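Local coordinates for cell division GTPase FtsZ, diverged (PDB 3V3T), which is a diverged member of the tubulin/FtsZ family of cytoskeletal GTPases, with a Rossmann-like GTPase domain and a TubZ-like C-terminal domain, at residues H50-P55 with Y75-A80; V92-T97 with P109-A114; Q81-F86 with Q116-K121; N18-L23 with A32-T37; K65-Y70 with S104-P109. The protein carries 1 engineered substitution. One frame throughout, in Å; residues are numbered along the deposited sequence.

Contact 1 of 5, residues H50-P55 with Y75-A80; sequences HTYHIP and YKQIIA
Tyr52 and Ile78 mark the closest backbone approach, CA to CA 7.5 Å, between the short strand 51-53 and one turn of helix 75-85. The Tyr52 ring bridges from strand to helix. Its CG points away from the backbone N (chi1 -178°), which sends the ring out from the strand toward the helix. Ring atom CE2 meets Ile78 CG1 at 3.5 Å, the isoleucine crossing the tyrosine at about a right angle. At the far end of the ring the hydroxyl OH gives a weak hydrogen bond to Gln77 OE1, 3.4 Å long. That oxygen sits at the ring edge and near its plane, whereas the amide itself is turned 60° from the ring. Tyrosine suits this half-covered place, since its ring packs against the isoleucine while its OH reaches the polar, exposed Gln77. Deeper in, Ile54 CD1 meets Ile78 CD1 at 3.6 Å, the two branched chains again crossing at about a right angle. Both isoleucines also pack on Ile35 of the next strand, and Ile78 goes on to Ile110 of helix 101-117, which adds to an apolar cluster here. Helix 75-85 thus packs over strands 51-53 and 31-36 at one edge of the parallel part of the sheet, an alpha/beta layering typical of the Rossmann-like GTPase domain of the tubulin/FtsZ family.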
# COMPACT_ATOMS: atom_id res chain seq x y z
N HIS A 50 -14.26 13.63 3.47
CA HIS A 50 -15.18 12.72 4.15
C HIS A 50 -14.51 11.97 5.30
O HIS A 50 -13.46 11.36 5.13
CB HIS A 50 -15.75 11.73 3.14
CG HIS A 50 -16.28 12.38 1.91
ND1 HIS A 50 -15.56 12.45 0.73
CD2 HIS A 50 -17.44 13.04 1.67
CE1 HIS A 50 -16.26 13.10 -0.18
NE2 HIS A 50 -17.41 13.47 0.37
N THR A 51 -15.14 12.01 6.46
CA THR A 51 -14.62 11.34 7.65
C THR A 51 -15.70 10.52 8.33
O THR A 51 -16.90 10.79 8.19
CB THR A 51 -14.08 12.35 8.68
OG1 THR A 51 -15.12 13.25 9.07
CG2 THR A 51 -12.95 13.16 8.09
N TYR A 52 -15.28 9.50 9.06
CA TYR A 52 -16.20 8.72 9.87
C TYR A 52 -15.57 8.43 11.22
O TYR A 52 -14.62 7.66 11.33
CB TYR A 52 -16.57 7.41 9.19
CG TYR A 52 -17.58 6.60 9.99
CD1 TYR A 52 -18.94 6.88 9.93
CD2 TYR A 52 -17.16 5.57 10.82
CE1 TYR A 52 -19.85 6.16 10.66
CE2 TYR A 52 -18.07 4.84 11.56
CZ TYR A 52 -19.41 5.14 11.47
OH TYR A 52 -20.31 4.41 12.21
N HIS A 53 -16.13 9.06 12.25
CA HIS A 53 -15.65 8.88 13.61
C HIS A 53 -16.33 7.67 14.23
O HIS A 53 -17.55 7.56 14.20
CB HIS A 53 -15.98 10.12 14.44
CG HIS A 53 -15.47 10.06 15.85
ND1 HIS A 53 -16.28 9.77 16.92
CD2 HIS A 53 -14.22 10.25 16.36
CE1 HIS A 53 -15.56 9.79 18.03
NE2 HIS A 53 -14.31 10.08 17.72
N ILE A 54 -15.54 6.78 14.81
CA ILE A 54 -16.12 5.67 15.56
C ILE A 54 -16.36 6.04 17.03
O ILE A 54 -15.42 6.35 17.76
CB ILE A 54 -15.27 4.42 15.46
CG1 ILE A 54 -15.09 4.02 14.00
CG2 ILE A 54 -15.92 3.29 16.26
CD1 ILE A 54 -14.20 2.85 13.80
N PRO A 55 -17.63 6.00 17.46
CA PRO A 55 -18.03 6.36 18.83
C PRO A 55 -17.14 5.74 19.91
O PRO A 55 -17.20 6.19 21.06
CB PRO A 55 -19.45 5.82 18.92
CG PRO A 55 -19.96 5.87 17.52
CD PRO A 55 -18.78 5.55 16.65
N TYR A 75 -18.93 -2.15 12.05
CA TYR A 75 -18.24 -2.57 10.82
C TYR A 75 -19.12 -2.38 9.59
O TYR A 75 -18.64 -1.95 8.54
CB TYR A 75 -17.78 -4.03 10.90
CG TYR A 75 -16.65 -4.27 11.87
CD1 TYR A 75 -15.86 -3.22 12.32
CD2 TYR A 75 -16.36 -5.56 12.32
CE1 TYR A 75 -14.81 -3.45 13.20
CE2 TYR A 75 -15.32 -5.79 13.20
CZ TYR A 75 -14.55 -4.73 13.64
OH TYR A 75 -13.51 -4.97 14.51
N LYS A 76 -20.40 -2.68 9.73
CA LYS A 76 -21.33 -2.62 8.61
C LYS A 76 -21.76 -1.19 8.28
O LYS A 76 -21.99 -0.86 7.11
CB LYS A 76 -22.55 -3.50 8.87
CG LYS A 76 -22.21 -4.99 8.96
CD LYS A 76 -23.46 -5.86 8.96
CE LYS A 76 -24.10 -5.93 7.58
NZ LYS A 76 -25.36 -6.74 7.59
N GLN A 77 -21.88 -0.34 9.29
CA GLN A 77 -22.10 1.08 9.03
C GLN A 77 -20.89 1.64 8.29
O GLN A 77 -21.03 2.39 7.33
CB GLN A 77 -22.33 1.86 10.33
CG GLN A 77 -23.67 1.61 10.98
CD GLN A 77 -24.18 2.84 11.73
OE1 GLN A 77 -23.64 3.94 11.58
NE2 GLN A 77 -25.23 2.66 12.53
N ILE A 78 -19.70 1.28 8.75
CA ILE A 78 -18.48 1.78 8.13
C ILE A 78 -18.45 1.43 6.64
O ILE A 78 -18.24 2.28 5.78
CB ILE A 78 -17.23 1.22 8.81
CG1 ILE A 78 -17.16 1.69 10.27
CG2 ILE A 78 -15.97 1.62 8.03
CD1 ILE A 78 -15.84 1.38 10.96
N ILE A 79 -18.65 0.15 6.36
CA ILE A 79 -18.65 -0.33 4.99
C ILE A 79 -19.72 0.40 4.18
O ILE A 79 -19.48 0.78 3.03
CB ILE A 79 -18.84 -1.87 4.93
CG1 ILE A 79 -17.54 -2.56 5.38
CG2 ILE A 79 -19.21 -2.32 3.53
CD1 ILE A 79 -17.71 -4.00 5.77
N ALA A 80 -20.88 0.62 4.79
CA ALA A 80 -21.97 1.36 4.14
C ALA A 80 -21.62 2.82 3.84
O ALA A 80 -22.03 3.36 2.82
CB ALA A 80 -23.26 1.28 4.98

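Contact 2 of 5, residues V92-T97 with P109-A114; sequences VIFVAT and PILGLA
Phe94 meets Ile110, Leu111 and Ala114, a single ring from the strand set against one side of the helix. The strand and helix segments run nearly antiparallel, at 167°, with their axes 10.0 Å apart, and a phenylalanine is long enough to reach from the strand to the near side of the helix. The CH-pi part belongs to Leu111. Its CB lies over one ring face, 4.2 Å from the centroid and 25° off the normal, and its CA sits over the same ring, 3.8 Å from Phe94 CE2. The remaining contacts are plain apolar packing. Leu111 CD1 touches Phe94 CD2 at 3.9 Å, Ile110 CG2 comes obliquely to Phe94 CE1 at 3.7 Å, and Ala114 CB stands at the ring edge, 4.3 Å from Phe94 CZ. Alanine's short side chain fits there because the ring tip already points at that turn, while Ile110 and Leu111 pack on other parts of the ring. All four residues are buried. The pair forms the first half of the beta-alpha-beta unit of strand 91-97, helix 101-117 and strand 122-129. Phe123 of strand 122-129 touches both Phe94 and Ala114, Ala10 of strand 7-11 lies beside Phe94, and helix 75-85 packs on Ile110 through Tyr75 and Ile78.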
# COMPACT_ATOMS: atom_id res chain seq x y z
N VAL A 92 -11.12 -0.45 -3.76
CA VAL A 92 -11.17 0.04 -2.40
C VAL A 92 -9.85 -0.34 -1.71
O VAL A 92 -9.47 -1.51 -1.67
CB VAL A 92 -12.38 -0.58 -1.64
CG1 VAL A 92 -12.48 -0.03 -0.26
CG2 VAL A 92 -13.67 -0.33 -2.39
N ILE A 93 -9.14 0.66 -1.21
CA ILE A 93 -7.84 0.39 -0.63
C ILE A 93 -7.79 0.86 0.80
O ILE A 93 -7.89 2.06 1.08
CB ILE A 93 -6.70 1.03 -1.47
CG1 ILE A 93 -6.80 0.58 -2.94
CG2 ILE A 93 -5.32 0.67 -0.88
CD1 ILE A 93 -5.80 1.32 -3.90
N PHE A 94 -7.68 -0.09 1.71
CA PHE A 94 -7.57 0.24 3.12
C PHE A 94 -6.10 0.54 3.39
O PHE A 94 -5.20 -0.03 2.76
CB PHE A 94 -8.03 -0.95 3.98
CG PHE A 94 -9.48 -1.25 3.84
CD1 PHE A 94 -10.40 -0.67 4.70
CD2 PHE A 94 -9.94 -2.10 2.84
CE1 PHE A 94 -11.76 -0.94 4.56
CE2 PHE A 94 -11.28 -2.38 2.71
CZ PHE A 94 -12.20 -1.79 3.57
N VAL A 95 -5.87 1.44 4.33
CA VAL A 95 -4.52 1.88 4.63
C VAL A 95 -4.35 1.95 6.13
O VAL A 95 -5.15 2.57 6.83
CB VAL A 95 -4.29 3.27 4.05
CG1 VAL A 95 -2.84 3.66 4.21
CG2 VAL A 95 -4.69 3.31 2.56
N ALA A 96 -3.32 1.29 6.65
CA ALA A 96 -3.11 1.31 8.09
C ALA A 96 -1.65 1.22 8.49
O ALA A 96 -0.85 0.53 7.85
CB ALA A 96 -3.89 0.17 8.74
N THR A 97 -1.32 1.91 9.57
CA THR A 97 -0.06 1.68 10.27
C THR A 97 -0.29 0.44 11.13
O THR A 97 -1.13 0.44 12.03
CB THR A 97 0.31 2.91 11.15
OG1 THR A 97 0.61 4.01 10.29
CG2 THR A 97 1.53 2.62 11.98
N PRO A 109 -10.72 -7.01 10.00
CA PRO A 109 -12.11 -7.44 9.91
C PRO A 109 -12.88 -6.66 8.85
O PRO A 109 -13.61 -7.27 8.06
CB PRO A 109 -12.68 -7.13 11.31
CG PRO A 109 -11.50 -7.02 12.20
CD PRO A 109 -10.35 -6.54 11.35
N ILE A 110 -12.74 -5.34 8.83
CA ILE A 110 -13.50 -4.54 7.86
C ILE A 110 -13.16 -4.92 6.43
O ILE A 110 -14.05 -5.06 5.59
CB ILE A 110 -13.32 -3.03 8.07
CG1 ILE A 110 -13.85 -2.63 9.44
CG2 ILE A 110 -14.12 -2.27 7.05
CD1 ILE A 110 -14.04 -1.15 9.59
N LEU A 111 -11.88 -5.12 6.16
CA LEU A 111 -11.45 -5.58 4.84
C LEU A 111 -12.00 -6.99 4.54
O LEU A 111 -12.58 -7.22 3.48
CB LEU A 111 -9.93 -5.53 4.76
CG LEU A 111 -9.11 -6.21 3.67
CD1 LEU A 111 -9.67 -5.93 2.31
CD2 LEU A 111 -7.70 -5.63 3.78
N GLY A 112 -11.86 -7.92 5.48
CA GLY A 112 -12.40 -9.26 5.27
C GLY A 112 -13.91 -9.25 5.05
O GLY A 112 -14.43 -9.96 4.20
N LEU A 113 -14.61 -8.42 5.81
CA LEU A 113 -16.06 -8.33 5.72
C LEU A 113 -16.51 -7.67 4.42
O LEU A 113 -17.49 -8.12 3.80
CB LEU A 113 -16.62 -7.60 6.93
CG LEU A 113 -18.13 -7.38 6.94
CD1 LEU A 113 -18.85 -8.70 6.77
CD2 LEU A 113 -18.55 -6.71 8.23
N ALA A 114 -15.81 -6.62 4.00
CA ALA A 114 -16.14 -5.93 2.75
C ALA A 114 -15.91 -6.82 1.54
O ALA A 114 -16.71 -6.85 0.61
CB ALA A 114 -15.33 -4.63 2.61

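Contact 3 of 5, residues Q81-F86 with Q116-K121; sequences QIMEKF and QMYPNK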
# COMPACT_ATOMS: atom_id res chain seq x y z
N GLN A 81 -20.87 3.47 4.74
CA GLN A 81 -20.40 4.82 4.48
C GLN A 81 -19.62 4.84 3.18
O GLN A 81 -19.88 5.65 2.29
CB GLN A 81 -19.49 5.31 5.62
CG GLN A 81 -20.17 5.41 6.97
CD GLN A 81 -21.25 6.47 6.98
OE1 GLN A 81 -21.19 7.44 6.23
NE2 GLN A 81 -22.26 6.27 7.83
N ILE A 82 -18.66 3.93 3.05
CA ILE A 82 -17.84 3.85 1.86
C ILE A 82 -18.69 3.63 0.62
O ILE A 82 -18.49 4.29 -0.41
CB ILE A 82 -16.81 2.71 1.96
CG1 ILE A 82 -15.98 2.86 3.24
CG2 ILE A 82 -15.92 2.69 0.72
CD1 ILE A 82 -15.02 1.72 3.49
N MET A 83 -19.65 2.72 0.72
CA MET A 83 -20.45 2.32 -0.43
C MET A 83 -21.54 3.32 -0.77
O MET A 83 -21.97 3.41 -1.91
CB MET A 83 -21.04 0.93 -0.20
CG MET A 83 -19.98 -0.14 -0.04
SD MET A 83 -18.81 -0.06 -1.40
CE MET A 83 -17.52 -1.18 -0.85
N GLU A 84 -21.98 4.09 0.22
CA GLU A 84 -22.98 5.11 -0.06
C GLU A 84 -22.38 6.15 -0.98
O GLU A 84 -22.88 6.40 -2.08
CB GLU A 84 -23.44 5.78 1.24
CG GLU A 84 -24.32 7.01 1.01
CD GLU A 84 -24.59 7.78 2.28
OE1 GLU A 84 -23.73 8.60 2.68
OE2 GLU A 84 -25.67 7.58 2.88
N LYS A 85 -21.28 6.74 -0.52
CA LYS A 85 -20.66 7.87 -1.19
C LYS A 85 -19.88 7.47 -2.43
O LYS A 85 -19.87 8.18 -3.44
CB LYS A 85 -19.75 8.61 -0.21
CG LYS A 85 -20.44 8.94 1.11
CD LYS A 85 -19.49 9.64 2.08
CE LYS A 85 -20.25 10.18 3.28
NZ LYS A 85 -19.36 10.98 4.16
N PHE A 86 -19.23 6.31 -2.37
CA PHE A 86 -18.27 5.89 -3.39
C PHE A 86 -18.61 4.54 -3.99
O PHE A 86 -17.72 3.72 -4.22
CB PHE A 86 -16.85 5.87 -2.81
CG PHE A 86 -16.47 7.14 -2.10
CD1 PHE A 86 -16.32 8.32 -2.81
CD2 PHE A 86 -16.29 7.15 -0.73
CE1 PHE A 86 -15.99 9.50 -2.16
CE2 PHE A 86 -15.95 8.33 -0.08
CZ PHE A 86 -15.80 9.50 -0.79
N GLN A 116 -16.18 -10.01 1.39
CA GLN A 116 -17.27 -10.98 1.29
C GLN A 116 -18.55 -10.32 0.78
O GLN A 116 -19.29 -10.91 0.00
CB GLN A 116 -17.55 -11.70 2.62
CG GLN A 116 -16.43 -12.63 3.10
CD GLN A 116 -15.93 -13.59 2.02
OE1 GLN A 116 -14.72 -13.78 1.86
NE2 GLN A 116 -16.85 -14.20 1.28
N MET A 117 -18.79 -9.08 1.21
CA MET A 117 -20.04 -8.39 0.87
C MET A 117 -20.03 -7.84 -0.55
O MET A 117 -21.08 -7.69 -1.16
CB MET A 117 -20.32 -7.26 1.85
CG MET A 117 -20.62 -7.70 3.28
SD MET A 117 -20.74 -6.28 4.37
CE MET A 117 -22.24 -5.51 3.77
N TYR A 118 -18.85 -7.51 -1.06
CA TYR A 118 -18.75 -6.94 -2.40
C TYR A 118 -17.72 -7.68 -3.24
O TYR A 118 -16.65 -7.14 -3.53
CB TYR A 118 -18.44 -5.45 -2.32
CG TYR A 118 -19.54 -4.72 -1.63
CD1 TYR A 118 -20.64 -4.25 -2.34
CD2 TYR A 118 -19.53 -4.54 -0.25
CE1 TYR A 118 -21.68 -3.61 -1.70
CE2 TYR A 118 -20.58 -3.89 0.40
CZ TYR A 118 -21.65 -3.43 -0.34
OH TYR A 118 -22.70 -2.78 0.28
N PRO A 119 -18.06 -8.90 -3.65
CA PRO A 119 -17.15 -9.84 -4.32
C PRO A 119 -16.67 -9.32 -5.67
O PRO A 119 -15.60 -9.72 -6.14
CB PRO A 119 -18.02 -11.10 -4.53
CG PRO A 119 -19.32 -10.84 -3.77
CD PRO A 119 -19.46 -9.36 -3.67
N ASN A 120 -17.46 -8.42 -6.29
CA ASN A 120 -17.12 -7.85 -7.59
C ASN A 120 -16.20 -6.62 -7.55
O ASN A 120 -15.66 -6.22 -8.59
CB ASN A 120 -18.39 -7.54 -8.38
CG ASN A 120 -19.07 -8.80 -8.90
OD1 ASN A 120 -18.39 -9.73 -9.36
ND2 ASN A 120 -20.40 -8.84 -8.83
N LYS A 121 -16.02 -6.04 -6.37
CA LYS A 121 -15.03 -4.97 -6.23
C LYS A 121 -13.65 -5.54 -5.97
O LYS A 121 -13.51 -6.66 -5.48
CB LYS A 121 -15.43 -3.98 -5.12
CG LYS A 121 -16.74 -3.25 -5.37
CD LYS A 121 -16.97 -2.14 -4.35
CE LYS A 121 -18.37 -1.52 -4.47
NZ LYS A 121 -18.60 -0.85 -5.79
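Met83 lays its thioether over one face of the Tyr118 ring, a Met-aromatic contact between the ends of two neighbouring helices, 75-85 and 101-117, on one side of the Rossmann-like sheet. The sulfur SD stands 4.4 Å from the ring centroid and only 4° off the normal, almost directly above the centre. A bend at chi2 (-51°) folds the methionine along the ring, so that CG adds a CH-pi contact near the hydroxyl end, 3.7 Å from Tyr118 CZ, while the methyl CE lies over the face nearer the root of the side chain. The two chains slide past each other in opposite directions. Methionine is well matched to the job, being flexible and polarisable enough to follow a flat ring. Tyr118 is the first residue to leave the helix and opens a type I turn that closes with Lys121 N bonding to Tyr118 O at 3.1 Å. The turn brings Lys121 back beside Met83, where its methylenes run alongside the thioether and serve as an apolar surface. Its charged end is occupied by the loop after helix 75-85: NZ hydrogen-bonds to Ser87 O and Cys89 O, and the preceding carbon, Lys121 CE, approaches Met83 SD to 3.4 Å.

Contact 4 of 5, residues N18-L23 with A32-T37; sequences NIVDTL and ALFINT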
# COMPACT_ATOMS: atom_id res chain seq x y z
N ASN A 18 -2.68 9.81 7.83
CA ASN A 18 -1.59 10.70 7.43
C ASN A 18 -1.08 10.36 6.04
O ASN A 18 -0.72 11.25 5.26
CB ASN A 18 -0.45 10.67 8.46
CG ASN A 18 -0.85 11.35 9.77
OD1 ASN A 18 -1.77 12.17 9.81
ND2 ASN A 18 -0.16 11.00 10.86
N ILE A 19 -1.07 9.07 5.73
CA ILE A 19 -0.64 8.61 4.42
C ILE A 19 -1.59 9.08 3.33
O ILE A 19 -1.16 9.61 2.30
CB ILE A 19 -0.52 7.09 4.39
CG1 ILE A 19 0.71 6.66 5.20
CG2 ILE A 19 -0.41 6.60 2.95
CD1 ILE A 19 0.76 5.18 5.53
N VAL A 20 -2.88 8.91 3.55
CA VAL A 20 -3.87 9.31 2.56
C VAL A 20 -4.00 10.83 2.46
O VAL A 20 -4.15 11.37 1.37
CB VAL A 20 -5.23 8.62 2.81
CG1 VAL A 20 -6.29 9.11 1.81
CG2 VAL A 20 -5.04 7.13 2.68
N ASP A 21 -3.93 11.50 3.61
CA ASP A 21 -3.92 12.96 3.65
C ASP A 21 -2.74 13.50 2.83
O ASP A 21 -2.87 14.47 2.09
CB ASP A 21 -3.79 13.43 5.09
CG ASP A 21 -4.23 14.85 5.29
OD1 ASP A 21 -5.09 15.32 4.51
OD2 ASP A 21 -3.73 15.50 6.23
N THR A 22 -1.58 12.86 2.97
CA THR A 22 -0.40 13.28 2.20
C THR A 22 -0.62 13.06 0.71
O THR A 22 -0.36 13.95 -0.10
CB THR A 22 0.86 12.52 2.65
OG1 THR A 22 1.21 12.94 3.97
CG2 THR A 22 2.04 12.80 1.71
N LEU A 23 -1.11 11.89 0.33
CA LEU A 23 -1.41 11.62 -1.07
C LEU A 23 -2.35 12.66 -1.68
O LEU A 23 -2.09 13.19 -2.77
CB LEU A 23 -1.98 10.21 -1.25
CG LEU A 23 -2.48 9.85 -2.65
CD1 LEU A 23 -1.41 10.11 -3.72
CD2 LEU A 23 -2.94 8.39 -2.70
N ALA A 32 -11.69 9.34 -0.75
CA ALA A 32 -11.21 8.89 0.54
C ALA A 32 -12.27 9.06 1.61
O ALA A 32 -12.98 10.06 1.64
CB ALA A 32 -9.92 9.66 0.95
N LEU A 33 -12.38 8.07 2.48
CA LEU A 33 -13.19 8.16 3.68
C LEU A 33 -12.27 7.87 4.85
O LEU A 33 -11.84 6.73 5.05
CB LEU A 33 -14.31 7.11 3.66
CG LEU A 33 -15.17 7.09 4.93
CD1 LEU A 33 -16.00 8.36 5.04
CD2 LEU A 33 -16.08 5.88 4.96
N PHE A 34 -11.92 8.90 5.61
CA PHE A 34 -11.00 8.68 6.73
C PHE A 34 -11.76 8.14 7.93
O PHE A 34 -12.75 8.73 8.36
CB PHE A 34 -10.28 9.96 7.10
CG PHE A 34 -9.39 10.50 6.01
CD1 PHE A 34 -8.01 10.44 6.13
CD2 PHE A 34 -9.94 11.10 4.89
CE1 PHE A 34 -7.20 10.97 5.15
CE2 PHE A 34 -9.13 11.63 3.91
CZ PHE A 34 -7.76 11.56 4.03
N ILE A 35 -11.29 7.03 8.46
CA ILE A 35 -11.98 6.36 9.54
C ILE A 35 -11.08 6.34 10.76
O ILE A 35 -9.89 6.03 10.64
CB ILE A 35 -12.32 4.91 9.13
CG1 ILE A 35 -13.36 4.91 8.01
CG2 ILE A 35 -12.81 4.11 10.32
CD1 ILE A 35 -13.17 3.78 6.99
N ASN A 36 -11.64 6.67 11.92
CA ASN A 36 -10.82 6.75 13.13
C ASN A 36 -11.65 6.74 14.42
O ASN A 36 -12.78 7.21 14.45
CB ASN A 36 -9.95 8.01 13.07
CG ASN A 36 -8.63 7.85 13.82
OD1 ASN A 36 -8.53 7.12 14.80
ND2 ASN A 36 -7.60 8.56 13.35
N THR A 37 -11.06 6.20 15.49
CA THR A 37 -11.61 6.33 16.83
C THR A 37 -11.35 7.73 17.40
O THR A 37 -12.09 8.20 18.26
CB THR A 37 -11.05 5.26 17.78
OG1 THR A 37 -9.62 5.21 17.65
CG2 THR A 37 -11.62 3.90 17.45
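Val20 faces Ala32 and Phe34 from helix 14-26, its CA 7.6 Å from that of Ala32. Because CG1 extends opposite the backbone N (chi1 177°), this single methyl serves both partners, 3.8 Å from Ala32 CB and 3.6 Å from Phe34 CZ, approaching the ring obliquely. A compact beta-branched valine suits a buried helix face turned to the strand, and the small Ala32 is consistent with a close approach. At Asp21 the backbone takes over: its N lies in the plane of the Phe34 ring, at the edge, 3.7 Å from CE1, with Asp21 CB a little farther from the same carbon. The buried carboxylate is satisfied beyond the ring, OD1 by the backbone N of His47 and OD2 by that of Lys46, so Asp21 ties the helix to the loop that also covers Phe34. Thr22, one step on, turns back to its own helix, its OG1 donating to Asn18 O at 2.9 Å. That carbonyl also accepts from Thr22 N, the two donors reaching it from opposite faces of its plane. Helix 14-26 packed on strand 31-36, with Val20 also resting on Phe9 and Pro11 of strand 7-11, makes up the first beta-alpha-beta unit of the Rossmann-like GTPase domain.

Contact 5 of 5, residues K65-Y70 with S104-P109; sequences KKAVGY and SGITPP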
# COMPACT_ATOMS: atom_id res chain seq x y z
N LYS A 65 -7.12 -4.03 21.23
CA LYS A 65 -8.22 -4.67 21.95
C LYS A 65 -9.38 -3.70 22.14
O LYS A 65 -10.55 -4.09 22.06
CB LYS A 65 -7.75 -5.17 23.32
CG LYS A 65 -6.60 -6.15 23.29
CD LYS A 65 -6.19 -6.56 24.70
CE LYS A 65 -5.13 -7.66 24.70
NZ LYS A 65 -4.81 -8.15 26.08
N LYS A 66 -9.05 -2.43 22.39
CA LYS A 66 -10.05 -1.39 22.62
C LYS A 66 -10.62 -0.84 21.32
O LYS A 66 -11.83 -0.62 21.21
CB LYS A 66 -9.46 -0.25 23.45
CG LYS A 66 -9.33 -0.55 24.94
CD LYS A 66 -8.72 0.63 25.66
CE LYS A 66 -8.51 0.34 27.14
NZ LYS A 66 -7.81 1.48 27.79
N ALA A 67 -9.75 -0.60 20.34
CA ALA A 67 -10.20 -0.20 19.01
C ALA A 67 -11.29 -1.15 18.52
O ALA A 67 -12.38 -0.73 18.15
CB ALA A 67 -9.02 -0.18 18.04
N VAL A 68 -10.96 -2.44 18.52
CA VAL A 68 -11.87 -3.51 18.10
C VAL A 68 -13.22 -3.48 18.84
O VAL A 68 -14.28 -3.57 18.21
CB VAL A 68 -11.21 -4.89 18.31
CG1 VAL A 68 -12.25 -6.00 18.22
CG2 VAL A 68 -10.10 -5.11 17.29
N GLY A 69 -13.18 -3.37 20.16
CA GLY A 69 -14.39 -3.40 20.98
C GLY A 69 -15.41 -2.32 20.65
O GLY A 69 -16.62 -2.58 20.66
N TYR A 70 -14.93 -1.12 20.35
CA TYR A 70 -15.80 0.01 20.02
C TYR A 70 -16.37 -0.10 18.60
O TYR A 70 -17.49 0.36 18.34
CB TYR A 70 -15.04 1.34 20.15
CG TYR A 70 -14.57 1.65 21.55
CD1 TYR A 70 -15.32 1.26 22.65
CD2 TYR A 70 -13.37 2.32 21.78
CE1 TYR A 70 -14.90 1.53 23.94
CE2 TYR A 70 -12.93 2.59 23.06
CZ TYR A 70 -13.70 2.20 24.14
OH TYR A 70 -13.28 2.46 25.43
N SER A 104 -4.26 -1.66 13.30
CA SER A 104 -4.02 -3.08 13.40
C SER A 104 -5.29 -3.89 13.71
O SER A 104 -5.47 -4.99 13.19
CB SER A 104 -2.97 -3.35 14.48
OG SER A 104 -2.93 -4.72 14.82
N GLY A 105 -6.16 -3.37 14.56
CA GLY A 105 -7.28 -4.15 15.05
C GLY A 105 -8.55 -4.10 14.21
O GLY A 105 -9.30 -5.07 14.15
N ILE A 106 -8.78 -2.97 13.57
CA ILE A 106 -10.04 -2.75 12.87
C ILE A 106 -9.93 -3.04 11.38
O ILE A 106 -10.90 -3.49 10.78
CB ILE A 106 -10.54 -1.30 13.12
CG1 ILE A 106 -10.94 -1.16 14.59
CG2 ILE A 106 -11.70 -0.96 12.23
CD1 ILE A 106 -11.13 0.28 15.04
N THR A 107 -8.76 -2.83 10.79
CA THR A 107 -8.63 -2.96 9.34
C THR A 107 -8.88 -4.39 8.82
O THR A 107 -9.54 -4.56 7.80
CB THR A 107 -7.24 -2.52 8.84
OG1 THR A 107 -6.92 -1.24 9.37
CG2 THR A 107 -7.22 -2.45 7.31
N PRO A 108 -8.31 -5.40 9.48
CA PRO A 108 -8.50 -6.76 8.94
C PRO A 108 -9.98 -7.18 8.90
O PRO A 108 -10.45 -7.65 7.87
CB PRO A 108 -7.69 -7.64 9.89
CG PRO A 108 -6.62 -6.74 10.41
CD PRO A 108 -7.31 -5.38 10.56
N PRO A 109 -10.72 -7.01 10.00
CA PRO A 109 -12.11 -7.44 9.91
C PRO A 109 -12.88 -6.66 8.85
O PRO A 109 -13.61 -7.27 8.06
CB PRO A 109 -12.68 -7.13 11.31
CG PRO A 109 -11.50 -7.02 12.20
CD PRO A 109 -10.35 -6.54 11.35
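Val68 CG2 presses on the backbone of Gly105, 3.2 Å from its carbonyl O, where the two segments come nearest, CA to CA 5.5 Å. Glycine is apt here because, with no side chain between, the valine methyl can rest on the main chain itself. The apolar side-chain contact is made by Ile106, whose CD1 lies 3.7 Å from Ala67 CB and 3.5 Å from Ala67 O. Its CG1 points opposite the carbonyl carbon (chi1 -68°), which carries the chain end back to helix 64-71, and the small Ala67 allows its end to approach. Small residues on both sides, Ala67 and Gly105, are consistent with the close 8.1 Å between the segment axes, at 46°. Farther out, Arg64 NH2, just before 65-70, hydrogen-bonds to Ser104 O and gives the packing a polar tie at its end. Thr107 OG1 bonds to Gly103 O, within its own helix. Pro108 and Pro109 lack an N-H to give to the turn before, and the helix is kinked there. Ser104 and Gly105 close the glycine-rich stretch familiar from the tubulin/FtsZ family, at the start of helix 101-117. This helix is flanked by helix 136-152, through Cys145 on Ser104 and Ile149 on Pro108, and by Tyr75 of helix 75-85, which touches both Val68 and Ile106, while Thr107 faces Phe94 and Ala96 of strand 91-97.

Contacts 2 and 4 are core packing within beta-alpha-beta units, each built round one phenylalanine from a strand: contact 2 has a leucine over a ring face, whereas in contact 4 a valine comes obliquely and a backbone N lies at the edge. Contact 5 is also largely buried but joins two helices where Gly105 and Ala67 meet the larger Val68 and Ile106. Contact 1, at the sheet edge, is half covered and adds a weak polar bond, and contact 3 is a surface contact of sulfur, ring and lysine methylenes. Helix 75-85 serves contacts 1 and 3, and helix 101-117 serves contacts 2, 3 and 5. Ile78 of contact 1 touches Ile110 of contact 2, CD1 to CD1 3.4 Å.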